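Local structure of insect group II chitinase (5Y2A) at residues 22-27 with 60-65; 45-50 with 91-96; 273-278 with 284-289; 294-299 with 313-318. The protein hydrolyses chitin as a glycoside hydrolase family 18 enzyme of an insect, the deposited chain being the second catalytic domain of a group II chitinase. All blocks are in the same frame, centred on the assembly; numbering follows the deposited sequence.

Interaction 1. Residues 22-27 with 60-65; sequences YTPGDI and NKFYEK
With chi1 at -89° and chi2 at 27°, the ring of Phe62 swings out from the first turn of helix 62-67 and offers one face to Pro24. The pyrrolidine, puckered C-gamma exo, crosses the aromatic side chain at about a right angle. Its CD lies 3.6 Å from the centroid of the Phe62 ring, a CH-pi contact over the face, displaced slightly so that Pro24 CD comes closest to Phe62 CE2 at 3.5 Å. Pro24 CG reaches the other end of the same face, 3.9 Å from Phe62 CG. One turn further along the helix, Lys65 adds only the base of its side chain, its CB 4.0 Å from Pro24 CB, while the extended remainder leads away.

The proline is held by its own short 3-10 turn, in which Asp26 N donates to Thr23 O and Asp26 OD2 returns to accept from Thr23 N at 2.8 Å, using its anti lone pair in a nearly straight bond of 161°. Asp26 CB rests over the centre of the Tyr22 ring. Around the pair, Trp14 meets Phe62 edge-to-face, and Tyr9 of strand 4-10 touches both Pro24 and Phe62. The loop between strands 4-10 and 34-42 thus packs on helix 62-67 of the connection from 34-42 to 75-81, as in the outer layer of a TIM barrel.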
loop_
_atom_site.group_PDB
_atom_site.type_symbol
_atom_site.label_atom_id
_atom_site.label_comp_id
_atom_site.label_asym_id
_atom_site.label_seq_id
_atom_site.Cartn_x
_atom_site.Cartn_y
_atom_site.Cartn_z
ATOM N N TYR A 22 16.456 -2.464 10.335
ATOM C CA TYR A 22 17.360 -1.339 10.536
ATOM C C TYR A 22 16.940 -0.600 11.796
ATOM O O TYR A 22 15.781 -0.183 11.919
ATOM C CB TYR A 22 17.345 -0.402 9.326
ATOM C CG TYR A 22 18.497 0.585 9.273
ATOM C CD1 TYR A 22 18.491 1.740 10.049
ATOM C CD2 TYR A 22 19.583 0.366 8.430
ATOM C CE1 TYR A 22 19.544 2.648 9.995
ATOM C CE2 TYR A 22 20.635 1.268 8.363
ATOM C CZ TYR A 22 20.609 2.405 9.149
ATOM O OH TYR A 22 21.653 3.297 9.079
ATOM N N THR A 23 17.878 -0.441 12.729
ATOM C CA THR A 23 17.619 0.182 14.018
ATOM C C THR A 23 18.548 1.385 14.194
ATOM O O THR A 23 19.476 1.575 13.392
ATOM C CB THR A 23 17.822 -0.828 15.156
ATOM O OG1 THR A 23 19.223 -1.016 15.384
ATOM C CG2 THR A 23 17.193 -2.172 14.809
ATOM N N PRO A 24 18.332 2.224 15.211
ATOM C CA PRO A 24 19.293 3.314 15.465
ATOM C C PRO A 24 20.729 2.841 15.611
ATOM O O PRO A 24 21.655 3.573 15.241
ATOM C CB PRO A 24 18.765 3.940 16.762
ATOM C CG PRO A 24 17.298 3.674 16.719
ATOM C CD PRO A 24 17.153 2.319 16.095
ATOM N N GLY A 25 20.939 1.629 16.129
ATOM C CA GLY A 25 22.270 1.067 16.252
ATOM C C GLY A 25 22.936 0.728 14.935
ATOM O O GLY A 25 24.150 0.503 14.922
ATOM N N ASP A 26 22.185 0.688 13.836
ATOM C CA ASP A 26 22.777 0.467 12.525
ATOM C C ASP A 26 23.292 1.749 11.882
ATOM O O ASP A 26 24.033 1.673 10.895
ATOM C CB ASP A 26 21.760 -0.206 11.587
ATOM C CG ASP A 26 21.420 -1.622 12.020
ATOM O OD1 ASP A 26 22.313 -2.494 11.970
ATOM O OD2 ASP A 26 20.264 -1.858 12.425
ATOM N N ILE A 27 22.923 2.919 12.402
ATOM C CA ILE A 27 23.415 4.166 11.825
ATOM C C ILE A 27 24.920 4.256 12.030
ATOM O O ILE A 27 25.428 4.027 13.136
ATOM C CB ILE A 27 22.703 5.378 12.441
ATOM C CG1 ILE A 27 21.199 5.327 12.178
ATOM C CG2 ILE A 27 23.278 6.673 11.867
ATOM C CD1 ILE A 27 20.411 6.322 13.013
ATOM N N ASN A 60 10.060 2.879 23.205
ATOM C CA ASN A 60 11.346 2.226 23.023
ATOM C C ASN A 60 12.460 3.217 22.716
ATOM O O ASN A 60 13.568 2.803 22.353
ATOM C CB ASN A 60 11.239 1.150 21.942
ATOM C CG ASN A 60 10.552 -0.102 22.452
ATOM O OD1 ASN A 60 11.202 -1.018 22.947
ATOM N ND2 ASN A 60 9.227 -0.126 22.374
ATOM N N LYS A 61 12.184 4.515 22.860
ATOM C CA LYS A 61 13.203 5.565 22.937
ATOM C C LYS A 61 13.966 5.756 21.627
ATOM O O LYS A 61 15.108 6.223 21.641
ATOM C CB LYS A 61 14.211 5.277 24.058
ATOM C CG LYS A 61 13.613 5.033 25.436
ATOM C CD LYS A 61 12.947 6.272 25.991
ATOM C CE LYS A 61 12.245 5.966 27.302
ATOM N NZ LYS A 61 10.900 5.373 27.080
ATOM N N PHE A 62 13.353 5.459 20.481
ATOM C CA PHE A 62 14.101 5.571 19.230
ATOM C C PHE A 62 14.434 7.024 18.900
ATOM O O PHE A 62 15.521 7.307 18.379
ATOM C CB PHE A 62 13.333 4.904 18.090
ATOM C CG PHE A 62 13.643 3.438 17.926
ATOM C CD1 PHE A 62 14.066 2.677 19.006
ATOM C CD2 PHE A 62 13.491 2.815 16.693
ATOM C CE1 PHE A 62 14.343 1.326 18.862
ATOM C CE2 PHE A 62 13.763 1.466 16.538
ATOM C CZ PHE A 62 14.195 0.717 17.628
ATOM N N TYR A 63 13.523 7.955 19.201
ATOM C CA TYR A 63 13.826 9.379 19.057
ATOM C C TYR A 63 15.128 9.728 19.774
ATOM O O TYR A 63 16.062 10.269 19.175
ATOM C CB TYR A 63 12.694 10.241 19.624
ATOM C CG TYR A 63 11.458 10.494 18.770
ATOM C CD1 TYR A 63 11.437 10.248 17.399
ATOM C CD2 TYR A 63 10.309 11.027 19.359
ATOM C CE1 TYR A 63 10.276 10.511 16.640
ATOM C CE2 TYR A 63 9.169 11.295 18.623
ATOM C CZ TYR A 63 9.149 11.034 17.271
ATOM O OH TYR A 63 7.993 11.311 16.567
ATOM N N GLU A 64 15.199 9.416 21.073
ATOM C CA GLU A 64 16.361 9.792 21.877
ATOM C C GLU A 64 17.607 9.038 21.446
ATOM O O GLU A 64 18.719 9.579 21.506
ATOM C CB GLU A 64 16.096 9.514 23.358
ATOM C CG GLU A 64 15.018 10.362 23.977
ATOM C CD GLU A 64 14.753 9.966 25.417
ATOM O OE1 GLU A 64 15.562 9.194 25.977
ATOM O OE2 GLU A 64 13.743 10.431 25.982
ATOM N N LYS A 65 17.449 7.780 21.036
ATOM C CA LYS A 65 18.606 7.011 20.605
ATOM C C LYS A 65 19.222 7.585 19.339
ATOM O O LYS A 65 20.439 7.493 19.154
ATOM C CB LYS A 65 18.231 5.541 20.428
ATOM C CG LYS A 65 18.012 4.840 21.757
ATOM C CD LYS A 65 17.682 3.372 21.599
ATOM C CE LYS A 65 17.656 2.695 22.963
ATOM N NZ LYS A 65 16.955 1.384 22.941
#

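Interaction 2. Residues 45-50 with 91-96; sequences EELVIK and YSRLVN
Leu47 meets Arg93 and Leu94 where the turn linking strand 34-42 to its antiparallel partner 49-51 lies against helix 90-95, two connecting elements of the family 18 TIM barrel. The direct contact is carried by the two methyls of Leu47. CD1 faces the helix backbone, 4.0 Å from Leu94 CA and 4.3 Å from Leu94 CB. CD2 approaches the guanidinium of Arg93 obliquely, 3.9 Å from both Arg93 NH1 and NH2, and the two side chains cross at about a right angle. Leu94 then carries the packing inward onto Phe104 and Leu42.

Charged and polar bonds hold the arginine head beside Leu47. A bend at chi3 (-70°) turns the Arg93 head back, where NE makes a salt bridge to Asp89 and NH2 bonds to Lys44 O, within the same turn and just ahead of Glu45. Separately, Ser92 O accepts from both Asn96 N and Asn96 ND2 where the helix finishes. No direct hydrogen bond joins the two segments, and a solvent molecule supplies the polar link: water 1 accepts from Arg93 NH1 at 2.7 Å and donates to Glu45 O at 2.9 Å.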
loop_
_atom_site.group_PDB
_atom_site.type_symbol
_atom_site.label_atom_id
_atom_site.label_comp_id
_atom_site.label_asym_id
_atom_site.label_seq_id
_atom_site.Cartn_x
_atom_site.Cartn_y
_atom_site.Cartn_z
ATOM N N GLU A 45 -6.570 16.816 14.005
ATOM C CA GLU A 45 -7.431 17.678 14.802
ATOM C C GLU A 45 -6.699 18.902 15.337
ATOM O O GLU A 45 -7.140 20.038 15.126
ATOM C CB GLU A 45 -8.021 16.878 15.965
ATOM C CG GLU A 45 -8.856 15.705 15.517
ATOM C CD GLU A 45 -10.095 16.156 14.777
ATOM O OE1 GLU A 45 -10.623 17.236 15.119
ATOM O OE2 GLU A 45 -10.529 15.443 13.847
ATOM N N GLU A 46 -5.564 18.688 15.999
ATOM C CA GLU A 46 -4.851 19.771 16.658
ATOM C C GLU A 46 -3.904 20.518 15.735
ATOM O O GLU A 46 -3.478 21.627 16.077
ATOM C CB GLU A 46 -4.066 19.222 17.854
ATOM C CG GLU A 46 -4.941 18.511 18.872
ATOM C CD GLU A 46 -5.987 19.423 19.488
ATOM O OE1 GLU A 46 -5.775 20.657 19.499
ATOM O OE2 GLU A 46 -7.032 18.903 19.942
ATOM N N LEU A 47 -3.570 19.937 14.584
ATOM C CA LEU A 47 -2.634 20.528 13.630
ATOM C C LEU A 47 -1.300 20.860 14.302
ATOM O O LEU A 47 -0.761 21.960 14.166
ATOM C CB LEU A 47 -3.242 21.761 12.963
ATOM C CG LEU A 47 -4.568 21.559 12.221
ATOM C CD1 LEU A 47 -5.055 22.869 11.632
ATOM C CD2 LEU A 47 -4.460 20.489 11.137
ATOM N N VAL A 48 -0.767 19.881 15.040
ATOM C CA VAL A 48 0.564 19.963 15.628
ATOM C C VAL A 48 1.288 18.647 15.383
ATOM O O VAL A 48 0.677 17.618 15.087
ATOM C CB VAL A 48 0.550 20.278 17.142
ATOM C CG1 VAL A 48 -0.110 21.630 17.419
ATOM C CG2 VAL A 48 -0.135 19.163 17.907
ATOM N N ILE A 49 2.616 18.694 15.523
ATOM C CA ILE A 49 3.441 17.502 15.364
ATOM C C ILE A 49 3.054 16.451 16.391
ATOM O O ILE A 49 2.830 16.757 17.570
ATOM C CB ILE A 49 4.929 17.866 15.504
ATOM C CG1 ILE A 49 5.379 18.775 14.367
ATOM C CG2 ILE A 49 5.788 16.607 15.598
ATOM C CD1 ILE A 49 6.762 19.380 14.584
ATOM N N LYS A 50 2.986 15.197 15.949
ATOM C CA LYS A 50 2.858 14.070 16.864
ATOM C C LYS A 50 3.650 12.895 16.314
ATOM O O LYS A 50 3.918 12.806 15.113
ATOM C CB LYS A 50 1.393 13.666 17.089
ATOM C CG LYS A 50 0.766 12.883 15.946
ATOM C CD LYS A 50 -0.585 12.292 16.350
ATOM C CE LYS A 50 -1.324 11.751 15.137
ATOM N NZ LYS A 50 -2.740 11.396 15.436
ATOM N N TYR A 91 -2.594 19.726 6.131
ATOM C CA TYR A 91 -1.495 20.679 6.003
ATOM C C TYR A 91 -1.975 21.992 5.397
ATOM O O TYR A 91 -1.527 23.069 5.805
ATOM C CB TYR A 91 -0.362 20.075 5.174
ATOM C CG TYR A 91 0.436 19.040 5.932
ATOM C CD1 TYR A 91 1.519 19.408 6.724
ATOM C CD2 TYR A 91 0.096 17.694 5.865
ATOM C CE1 TYR A 91 2.247 18.463 7.423
ATOM C CE2 TYR A 91 0.817 16.741 6.561
ATOM C CZ TYR A 91 1.888 17.131 7.338
ATOM O OH TYR A 91 2.604 16.186 8.038
ATOM N N SER A 92 -2.894 21.925 4.430
ATOM C CA SER A 92 -3.459 23.149 3.865
ATOM C C SER A 92 -4.255 23.920 4.907
ATOM O O SER A 92 -4.205 25.157 4.951
ATOM C CB SER A 92 -4.345 22.815 2.668
ATOM O OG SER A 92 -4.828 23.993 2.045
ATOM N N ARG A 93 -5.001 23.208 5.757
ATOM C CA ARG A 93 -5.740 23.881 6.818
ATOM C C ARG A 93 -4.790 24.541 7.805
ATOM O O ARG A 93 -5.105 25.605 8.349
ATOM C CB ARG A 93 -6.666 22.892 7.534
ATOM C CG ARG A 93 -7.795 22.364 6.649
ATOM C CD ARG A 93 -8.858 21.611 7.445
ATOM N NE ARG A 93 -8.418 20.319 7.967
ATOM C CZ ARG A 93 -8.094 20.096 9.235
ATOM N NH1 ARG A 93 -8.147 21.082 10.119
ATOM N NH2 ARG A 93 -7.716 18.883 9.621
ATOM N N LEU A 94 -3.623 23.939 8.033
ATOM C CA LEU A 94 -2.636 24.539 8.925
ATOM C C LEU A 94 -2.069 25.828 8.336
ATOM O O LEU A 94 -2.124 26.890 8.968
ATOM C CB LEU A 94 -1.517 23.532 9.223
ATOM C CG LEU A 94 -0.223 24.076 9.835
ATOM C CD1 LEU A 94 -0.475 24.726 11.182
ATOM C CD2 LEU A 94 0.829 22.968 9.964
ATOM N N VAL A 95 -1.512 25.759 7.122
ATOM C CA VAL A 95 -0.755 26.900 6.617
ATOM C C VAL A 95 -1.659 28.066 6.222
ATOM O O VAL A 95 -1.188 29.207 6.162
ATOM C CB VAL A 95 0.151 26.499 5.432
ATOM C CG1 VAL A 95 1.076 25.343 5.826
ATOM C CG2 VAL A 95 -0.665 26.162 4.186
ATOM N N ASN A 96 -2.946 27.823 5.976
ATOM C CA ASN A 96 -3.862 28.883 5.571
ATOM C C ASN A 96 -4.574 29.543 6.745
ATOM O O ASN A 96 -5.443 30.393 6.524
ATOM C CB ASN A 96 -4.903 28.344 4.587
ATOM C CG ASN A 96 -4.356 28.190 3.187
ATOM O OD1 ASN A 96 -4.226 29.170 2.453
ATOM N ND2 ASN A 96 -4.050 26.954 2.798
HETATM O O HOH W 1 -8.671 20.460 12.729
#

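Interaction 3. Residues 273-278 with 284-289; sequences GDETRA and FYEICE
In what is probably the alpha+beta insertion domain of this chitinase family, the loop with Glu275 and Thr276 folds around the carboxylate of Glu286, on the first turns of helix 284-292. The Glu286 chain runs out extended to reach it. Its OE2 takes two backbone N-H groups: Glu275 N at 2.9 Å, arriving nearly along the C-O axis but with a bent donor angle of 138°, and Thr276 N at 2.8 Å, straighter, from the syn side but tilted out of the carboxylate plane. Thr276 OG1 donates to Glu286 OE1 at 2.6 Å along the syn lone pair, and Ser283 N serves the same oxygen. Glu275 CB lies in plane at the edge of the Tyr285 ring, 3.3 Å from Tyr285 OH; a bend at chi2 (82°) brings OE1 to that edge near CE1.

The Glu275 and Glu286 side chains run alongside in opposite directions, carboxylate planes 53° apart, with Glu275 OE1 3.6 Å from Glu286 OE2. Four donors would stabilise charge on Glu286, whereas Glu275, whose OE2 bonds weakly to Tyr354 OH, may have a raised pKa.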
loop_
_atom_site.group_PDB
_atom_site.type_symbol
_atom_site.label_atom_id
_atom_site.label_comp_id
_atom_site.label_asym_id
_atom_site.label_seq_id
_atom_site.Cartn_x
_atom_site.Cartn_y
_atom_site.Cartn_z
ATOM N N GLY A 273 9.869 -7.494 -2.994
ATOM C CA GLY A 273 11.051 -8.083 -2.403
ATOM C C GLY A 273 10.762 -8.740 -1.061
ATOM O O GLY A 273 9.790 -8.411 -0.376
ATOM N N ASP A 274 11.650 -9.665 -0.670
ATOM C CA ASP A 274 11.460 -10.404 0.578
ATOM C C ASP A 274 11.490 -9.478 1.785
ATOM O O ASP A 274 10.785 -9.705 2.776
ATOM C CB ASP A 274 12.541 -11.473 0.753
ATOM C CG ASP A 274 12.466 -12.573 -0.284
ATOM O OD1 ASP A 274 11.469 -12.643 -1.034
ATOM O OD2 ASP A 274 13.414 -13.385 -0.325
ATOM N N GLU A 275 12.322 -8.448 1.734
ATOM C CA GLU A 275 12.479 -7.582 2.894
ATOM C C GLU A 275 11.587 -6.352 2.831
ATOM O O GLU A 275 10.983 -5.981 3.843
ATOM C CB GLU A 275 13.942 -7.150 3.031
ATOM C CG GLU A 275 14.849 -8.230 3.597
ATOM C CD GLU A 275 15.303 -9.235 2.554
ATOM O OE1 GLU A 275 15.514 -8.851 1.385
ATOM O OE2 GLU A 275 15.441 -10.421 2.912
ATOM N N THR A 276 11.471 -5.711 1.668
ATOM C CA THR A 276 10.686 -4.484 1.607
ATOM C C THR A 276 9.197 -4.726 1.380
ATOM O O THR A 276 8.389 -3.867 1.750
ATOM C CB THR A 276 11.253 -3.536 0.533
ATOM O OG1 THR A 276 11.353 -4.203 -0.734
ATOM C CG2 THR A 276 12.641 -3.029 0.967
ATOM N N ARG A 277 8.818 -5.867 0.808
ATOM C CA ARG A 277 7.421 -6.318 0.771
ATOM C C ARG A 277 6.482 -5.255 0.205
ATOM O O ARG A 277 5.407 -4.992 0.743
ATOM C CB ARG A 277 6.972 -6.733 2.175
ATOM C CG ARG A 277 7.862 -7.772 2.822
ATOM C CD ARG A 277 7.664 -7.772 4.330
ATOM N NE ARG A 277 8.309 -6.558 4.825
ATOM C CZ ARG A 277 8.048 -5.949 5.977
ATOM N NH1 ARG A 277 7.143 -6.432 6.819
ATOM N NH2 ARG A 277 8.699 -4.835 6.273
ATOM N N ALA A 278 6.881 -4.649 -0.909
ATOM C CA ALA A 278 6.037 -3.632 -1.528
ATOM C C ALA A 278 6.201 -3.731 -3.035
ATOM O O ALA A 278 7.253 -3.359 -3.564
ATOM C CB ALA A 278 6.404 -2.236 -1.023
ATOM N N PHE A 284 18.159 -1.373 -2.766
ATOM C CA PHE A 284 19.389 -1.642 -3.500
ATOM C C PHE A 284 19.921 -3.034 -3.183
ATOM O O PHE A 284 20.382 -3.743 -4.084
ATOM C CB PHE A 284 20.452 -0.584 -3.197
ATOM C CG PHE A 284 21.728 -0.778 -3.989
ATOM C CD1 PHE A 284 21.710 -0.744 -5.380
ATOM C CD2 PHE A 284 22.932 -1.024 -3.345
ATOM C CE1 PHE A 284 22.873 -0.932 -6.111
ATOM C CE2 PHE A 284 24.104 -1.212 -4.076
ATOM C CZ PHE A 284 24.070 -1.167 -5.460
ATOM N N TYR A 285 19.847 -3.458 -1.914
ATOM C CA TYR A 285 20.379 -4.775 -1.576
ATOM C C TYR A 285 19.516 -5.896 -2.149
ATOM O O TYR A 285 20.047 -6.952 -2.515
ATOM C CB TYR A 285 20.560 -4.924 -0.057
ATOM C CG TYR A 285 19.320 -4.822 0.813
ATOM C CD1 TYR A 285 18.481 -5.920 0.999
ATOM C CD2 TYR A 285 19.021 -3.648 1.493
ATOM C CE1 TYR A 285 17.352 -5.834 1.815
ATOM C CE2 TYR A 285 17.899 -3.553 2.314
ATOM C CZ TYR A 285 17.074 -4.656 2.471
ATOM O OH TYR A 285 15.960 -4.569 3.285
ATOM N N GLU A 286 18.198 -5.691 -2.258
ATOM C CA GLU A 286 17.366 -6.682 -2.938
ATOM C C GLU A 286 17.720 -6.767 -4.421
ATOM O O GLU A 286 17.649 -7.842 -5.028
ATOM C CB GLU A 286 15.883 -6.341 -2.751
ATOM C CG GLU A 286 15.382 -6.582 -1.329
ATOM C CD GLU A 286 13.978 -6.040 -1.080
ATOM O OE1 GLU A 286 13.636 -4.951 -1.594
ATOM O OE2 GLU A 286 13.216 -6.704 -0.344
ATOM N N ILE A 287 18.096 -5.644 -5.023
ATOM C CA ILE A 287 18.536 -5.666 -6.413
ATOM C C ILE A 287 19.864 -6.404 -6.538
ATOM O O ILE A 287 20.089 -7.153 -7.497
ATOM C CB ILE A 287 18.621 -4.228 -6.952
ATOM C CG1 ILE A 287 17.229 -3.592 -6.981
ATOM C CG2 ILE A 287 19.263 -4.194 -8.332
ATOM C CD1 ILE A 287 17.270 -2.103 -7.190
ATOM N N CYS A 288 20.765 -6.205 -5.572
ATOM C CA CYS A 288 22.038 -6.921 -5.575
ATOM C C CYS A 288 21.817 -8.425 -5.528
ATOM O O CYS A 288 22.440 -9.181 -6.282
ATOM C CB CYS A 288 22.891 -6.476 -4.386
ATOM S SG CYS A 288 23.741 -4.915 -4.642
ATOM N N GLU A 289 20.940 -8.881 -4.634
ATOM C CA GLU A 289 20.653 -10.309 -4.560
ATOM C C GLU A 289 20.155 -10.835 -5.899
ATOM O O GLU A 289 20.539 -11.928 -6.330
ATOM C CB GLU A 289 19.625 -10.593 -3.465
ATOM C CG GLU A 289 19.283 -12.075 -3.353
ATOM C CD GLU A 289 18.264 -12.365 -2.277
ATOM O OE1 GLU A 289 17.951 -11.446 -1.490
ATOM O OE2 GLU A 289 17.778 -13.514 -2.216
HETATM O O HOH W 2 14.640 -13.049 -3.329
HETATM O O HOH W 3 16.585 -12.693 0.578
#

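Interaction 4. Residues 294-299 with 313-318; sequences KGWKVH and DDQWVS
The indole of Trp296 stacks with the His312 ring and has Lys294 O at its edge, in plane, while its six-membered end runs obliquely into Gln315 and Val317. Trp296 CH2 comes within 3.4 Å of Gln315 CB, and the neighbouring CZ3 lies 3.9 Å from Val317 CG1. Ring and amide planes stand 78° apart.

A bend at chi2 (-59°) leads that amide away, leaving the root of the glutamine to meet the tryptophan. Gln315 NE2 donates to Asp314 OD1 at 2.9 Å, the acceptor in the amide plane but met from above its own carboxylate plane (46° out of it), and also bonds to Ser253 OG; Gln315 OE1 accepts from Glu271 N. Asp314 OD1 in turn forms a salt bridge with Lys44 of the second subunit. Polar and apolar parts of Gln315 are thereby sorted: its methylene gives the indole a purely van der Waals surface, and its amide, bonded at both ends, lies beside an aspartate whose charge the lysine of the second subunit would partly offset.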
loop_
_atom_site.group_PDB
_atom_site.type_symbol
_atom_site.label_atom_id
_atom_site.label_comp_id
_atom_site.label_asym_id
_atom_site.label_seq_id
_atom_site.Cartn_x
_atom_site.Cartn_y
_atom_site.Cartn_z
ATOM N N LYS A 294 20.308 -14.415 -8.426
ATOM C CA LYS A 294 19.199 -14.833 -9.273
ATOM C C LYS A 294 19.457 -14.604 -10.753
ATOM O O LYS A 294 18.562 -14.853 -11.564
ATOM C CB LYS A 294 17.908 -14.117 -8.861
ATOM C CG LYS A 294 17.561 -14.223 -7.378
ATOM C CD LYS A 294 17.199 -15.653 -7.004
ATOM C CE LYS A 294 17.094 -15.830 -5.500
ATOM N NZ LYS A 294 16.259 -17.013 -5.138
ATOM N N GLY A 295 20.644 -14.126 -11.125
ATOM C CA GLY A 295 20.989 -14.020 -12.527
ATOM C C GLY A 295 20.303 -12.919 -13.300
ATOM O O GLY A 295 20.221 -13.006 -14.528
ATOM N N TRP A 296 19.794 -11.886 -12.630
ATOM C CA TRP A 296 19.197 -10.778 -13.358
ATOM C C TRP A 296 20.253 -10.053 -14.182
ATOM O O TRP A 296 21.405 -9.907 -13.767
ATOM C CB TRP A 296 18.523 -9.788 -12.402
ATOM C CG TRP A 296 17.264 -10.297 -11.779
ATOM C CD1 TRP A 296 17.019 -11.566 -11.342
ATOM C CD2 TRP A 296 16.078 -9.540 -11.500
ATOM N NE1 TRP A 296 15.750 -11.649 -10.818
ATOM C CE2 TRP A 296 15.154 -10.418 -10.894
ATOM C CE3 TRP A 296 15.712 -8.204 -11.699
ATOM C CZ2 TRP A 296 13.881 -10.008 -10.492
ATOM C CZ3 TRP A 296 14.443 -7.795 -11.298
ATOM C CH2 TRP A 296 13.544 -8.699 -10.699
ATOM N N LYS A 297 19.839 -9.561 -15.346
ATOM C CA LYS A 297 20.750 -8.937 -16.296
ATOM C C LYS A 297 20.757 -7.429 -16.093
ATOM O O LYS A 297 19.697 -6.806 -15.999
ATOM C CB LYS A 297 20.346 -9.262 -17.734
ATOM C CG LYS A 297 20.327 -10.744 -18.049
ATOM C CD LYS A 297 21.659 -11.385 -17.712
ATOM C CE LYS A 297 21.755 -12.792 -18.275
ATOM N NZ LYS A 297 21.326 -13.812 -17.282
ATOM N N VAL A 298 21.951 -6.845 -16.059
ATOM C CA VAL A 298 22.126 -5.414 -15.850
ATOM C C VAL A 298 22.256 -4.734 -17.204
ATOM O O VAL A 298 23.062 -5.150 -18.044
ATOM C CB VAL A 298 23.356 -5.131 -14.971
ATOM C CG1 VAL A 298 23.558 -3.631 -14.805
ATOM C CG2 VAL A 298 23.195 -5.807 -13.621
ATOM N N HIS A 299 21.468 -3.686 -17.416
ATOM C CA HIS A 299 21.495 -2.909 -18.646
ATOM C C HIS A 299 21.967 -1.499 -18.331
ATOM O O HIS A 299 21.404 -0.835 -17.455
ATOM C CB HIS A 299 20.119 -2.861 -19.310
ATOM C CG HIS A 299 19.488 -4.206 -19.487
ATOM N ND1 HIS A 299 19.384 -4.821 -20.717
ATOM C CD2 HIS A 299 18.928 -5.055 -18.594
ATOM C CE1 HIS A 299 18.790 -5.993 -20.572
ATOM N NE2 HIS A 299 18.505 -6.160 -19.294
ATOM N N ASP A 313 12.911 -12.414 -16.703
ATOM C CA ASP A 313 11.571 -12.734 -17.217
ATOM C C ASP A 313 10.898 -11.401 -17.557
ATOM O O ASP A 313 11.519 -10.574 -18.241
ATOM C CB ASP A 313 10.830 -13.606 -16.223
ATOM C CG ASP A 313 9.524 -14.127 -16.776
ATOM O OD1 ASP A 313 9.540 -15.074 -17.588
ATOM O OD2 ASP A 313 8.473 -13.539 -16.448
ATOM N N ASP A 314 9.678 -11.127 -17.071
ATOM C CA ASP A 314 9.019 -9.866 -17.319
ATOM C C ASP A 314 9.248 -8.839 -16.204
ATOM O O ASP A 314 8.547 -7.817 -16.156
ATOM C CB ASP A 314 7.506 -10.072 -17.568
ATOM C CG ASP A 314 6.747 -10.535 -16.329
ATOM O OD1 ASP A 314 7.346 -10.787 -15.263
ATOM O OD2 ASP A 314 5.509 -10.658 -16.424
ATOM N N GLN A 315 10.238 -9.078 -15.347
ATOM C CA GLN A 315 10.543 -8.152 -14.253
ATOM C C GLN A 315 11.614 -7.162 -14.699
ATOM O O GLN A 315 12.515 -7.508 -15.470
ATOM C CB GLN A 315 11.022 -8.911 -13.018
ATOM C CG GLN A 315 9.996 -9.873 -12.425
ATOM C CD GLN A 315 8.727 -9.159 -12.008
ATOM O OE1 GLN A 315 8.703 -8.449 -11.001
ATOM N NE2 GLN A 315 7.670 -9.321 -12.795
ATOM N N TRP A 316 11.528 -5.944 -14.177
ATOM C CA TRP A 316 12.309 -4.814 -14.675
ATOM C C TRP A 316 12.413 -3.789 -13.555
ATOM O O TRP A 316 11.386 -3.327 -13.057
ATOM C CB TRP A 316 11.605 -4.222 -15.895
ATOM C CG TRP A 316 12.390 -3.314 -16.803
ATOM C CD1 TRP A 316 12.877 -3.625 -18.039
ATOM C CD2 TRP A 316 12.696 -1.926 -16.588
ATOM N NE1 TRP A 316 13.493 -2.527 -18.595
ATOM C CE2 TRP A 316 13.396 -1.472 -17.726
ATOM C CE3 TRP A 316 12.457 -1.026 -15.536
ATOM C CZ2 TRP A 316 13.873 -0.161 -17.842
ATOM C CZ3 TRP A 316 12.920 0.275 -15.654
ATOM C CH2 TRP A 316 13.626 0.698 -16.800
ATOM N N VAL A 317 13.632 -3.431 -13.149
ATOM C CA VAL A 317 13.812 -2.471 -12.063
ATOM C C VAL A 317 14.941 -1.515 -12.430
ATOM O O VAL A 317 16.028 -1.949 -12.825
ATOM C CB VAL A 317 14.088 -3.167 -10.712
ATOM C CG1 VAL A 317 15.345 -4.046 -10.771
ATOM C CG2 VAL A 317 14.168 -2.147 -9.565
ATOM N N SER A 318 14.683 -0.217 -12.304
ATOM C CA SER A 318 15.683 0.815 -12.541
ATOM C C SER A 318 16.168 1.384 -11.214
ATOM O O SER A 318 15.402 1.495 -10.258
ATOM C CB SER A 318 15.110 1.937 -13.404
ATOM O OG SER A 318 13.937 2.482 -12.813
#

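In the fold
Interactions 3 and 4 are neighbours, with centres about 13 Å apart: Ile287 CD1 packs on Val317 CG2 at 3.9 Å, and Glu289 O probably accepts from Lys294 N (3.3 Å). Both belong to the probable insertion between barrel strands, whereas interactions 1 and 2, centres about 27 Å apart, join connecting elements of the barrel. Interactions 2 and 4 lie about 43 Å apart, yet in the two-chain assembly segment 45-50 meets segment 294-299 of the second subunit, Glu45 packing on Lys294. Tyr91 of interaction 2 stacks on Trp124, within the family 18 DxxDxDxE motif running along strand 119-123 and just beyond. The glycan, probably N-linked, lies at Tyr212, Asn225 and Asn229, outside all four contacts.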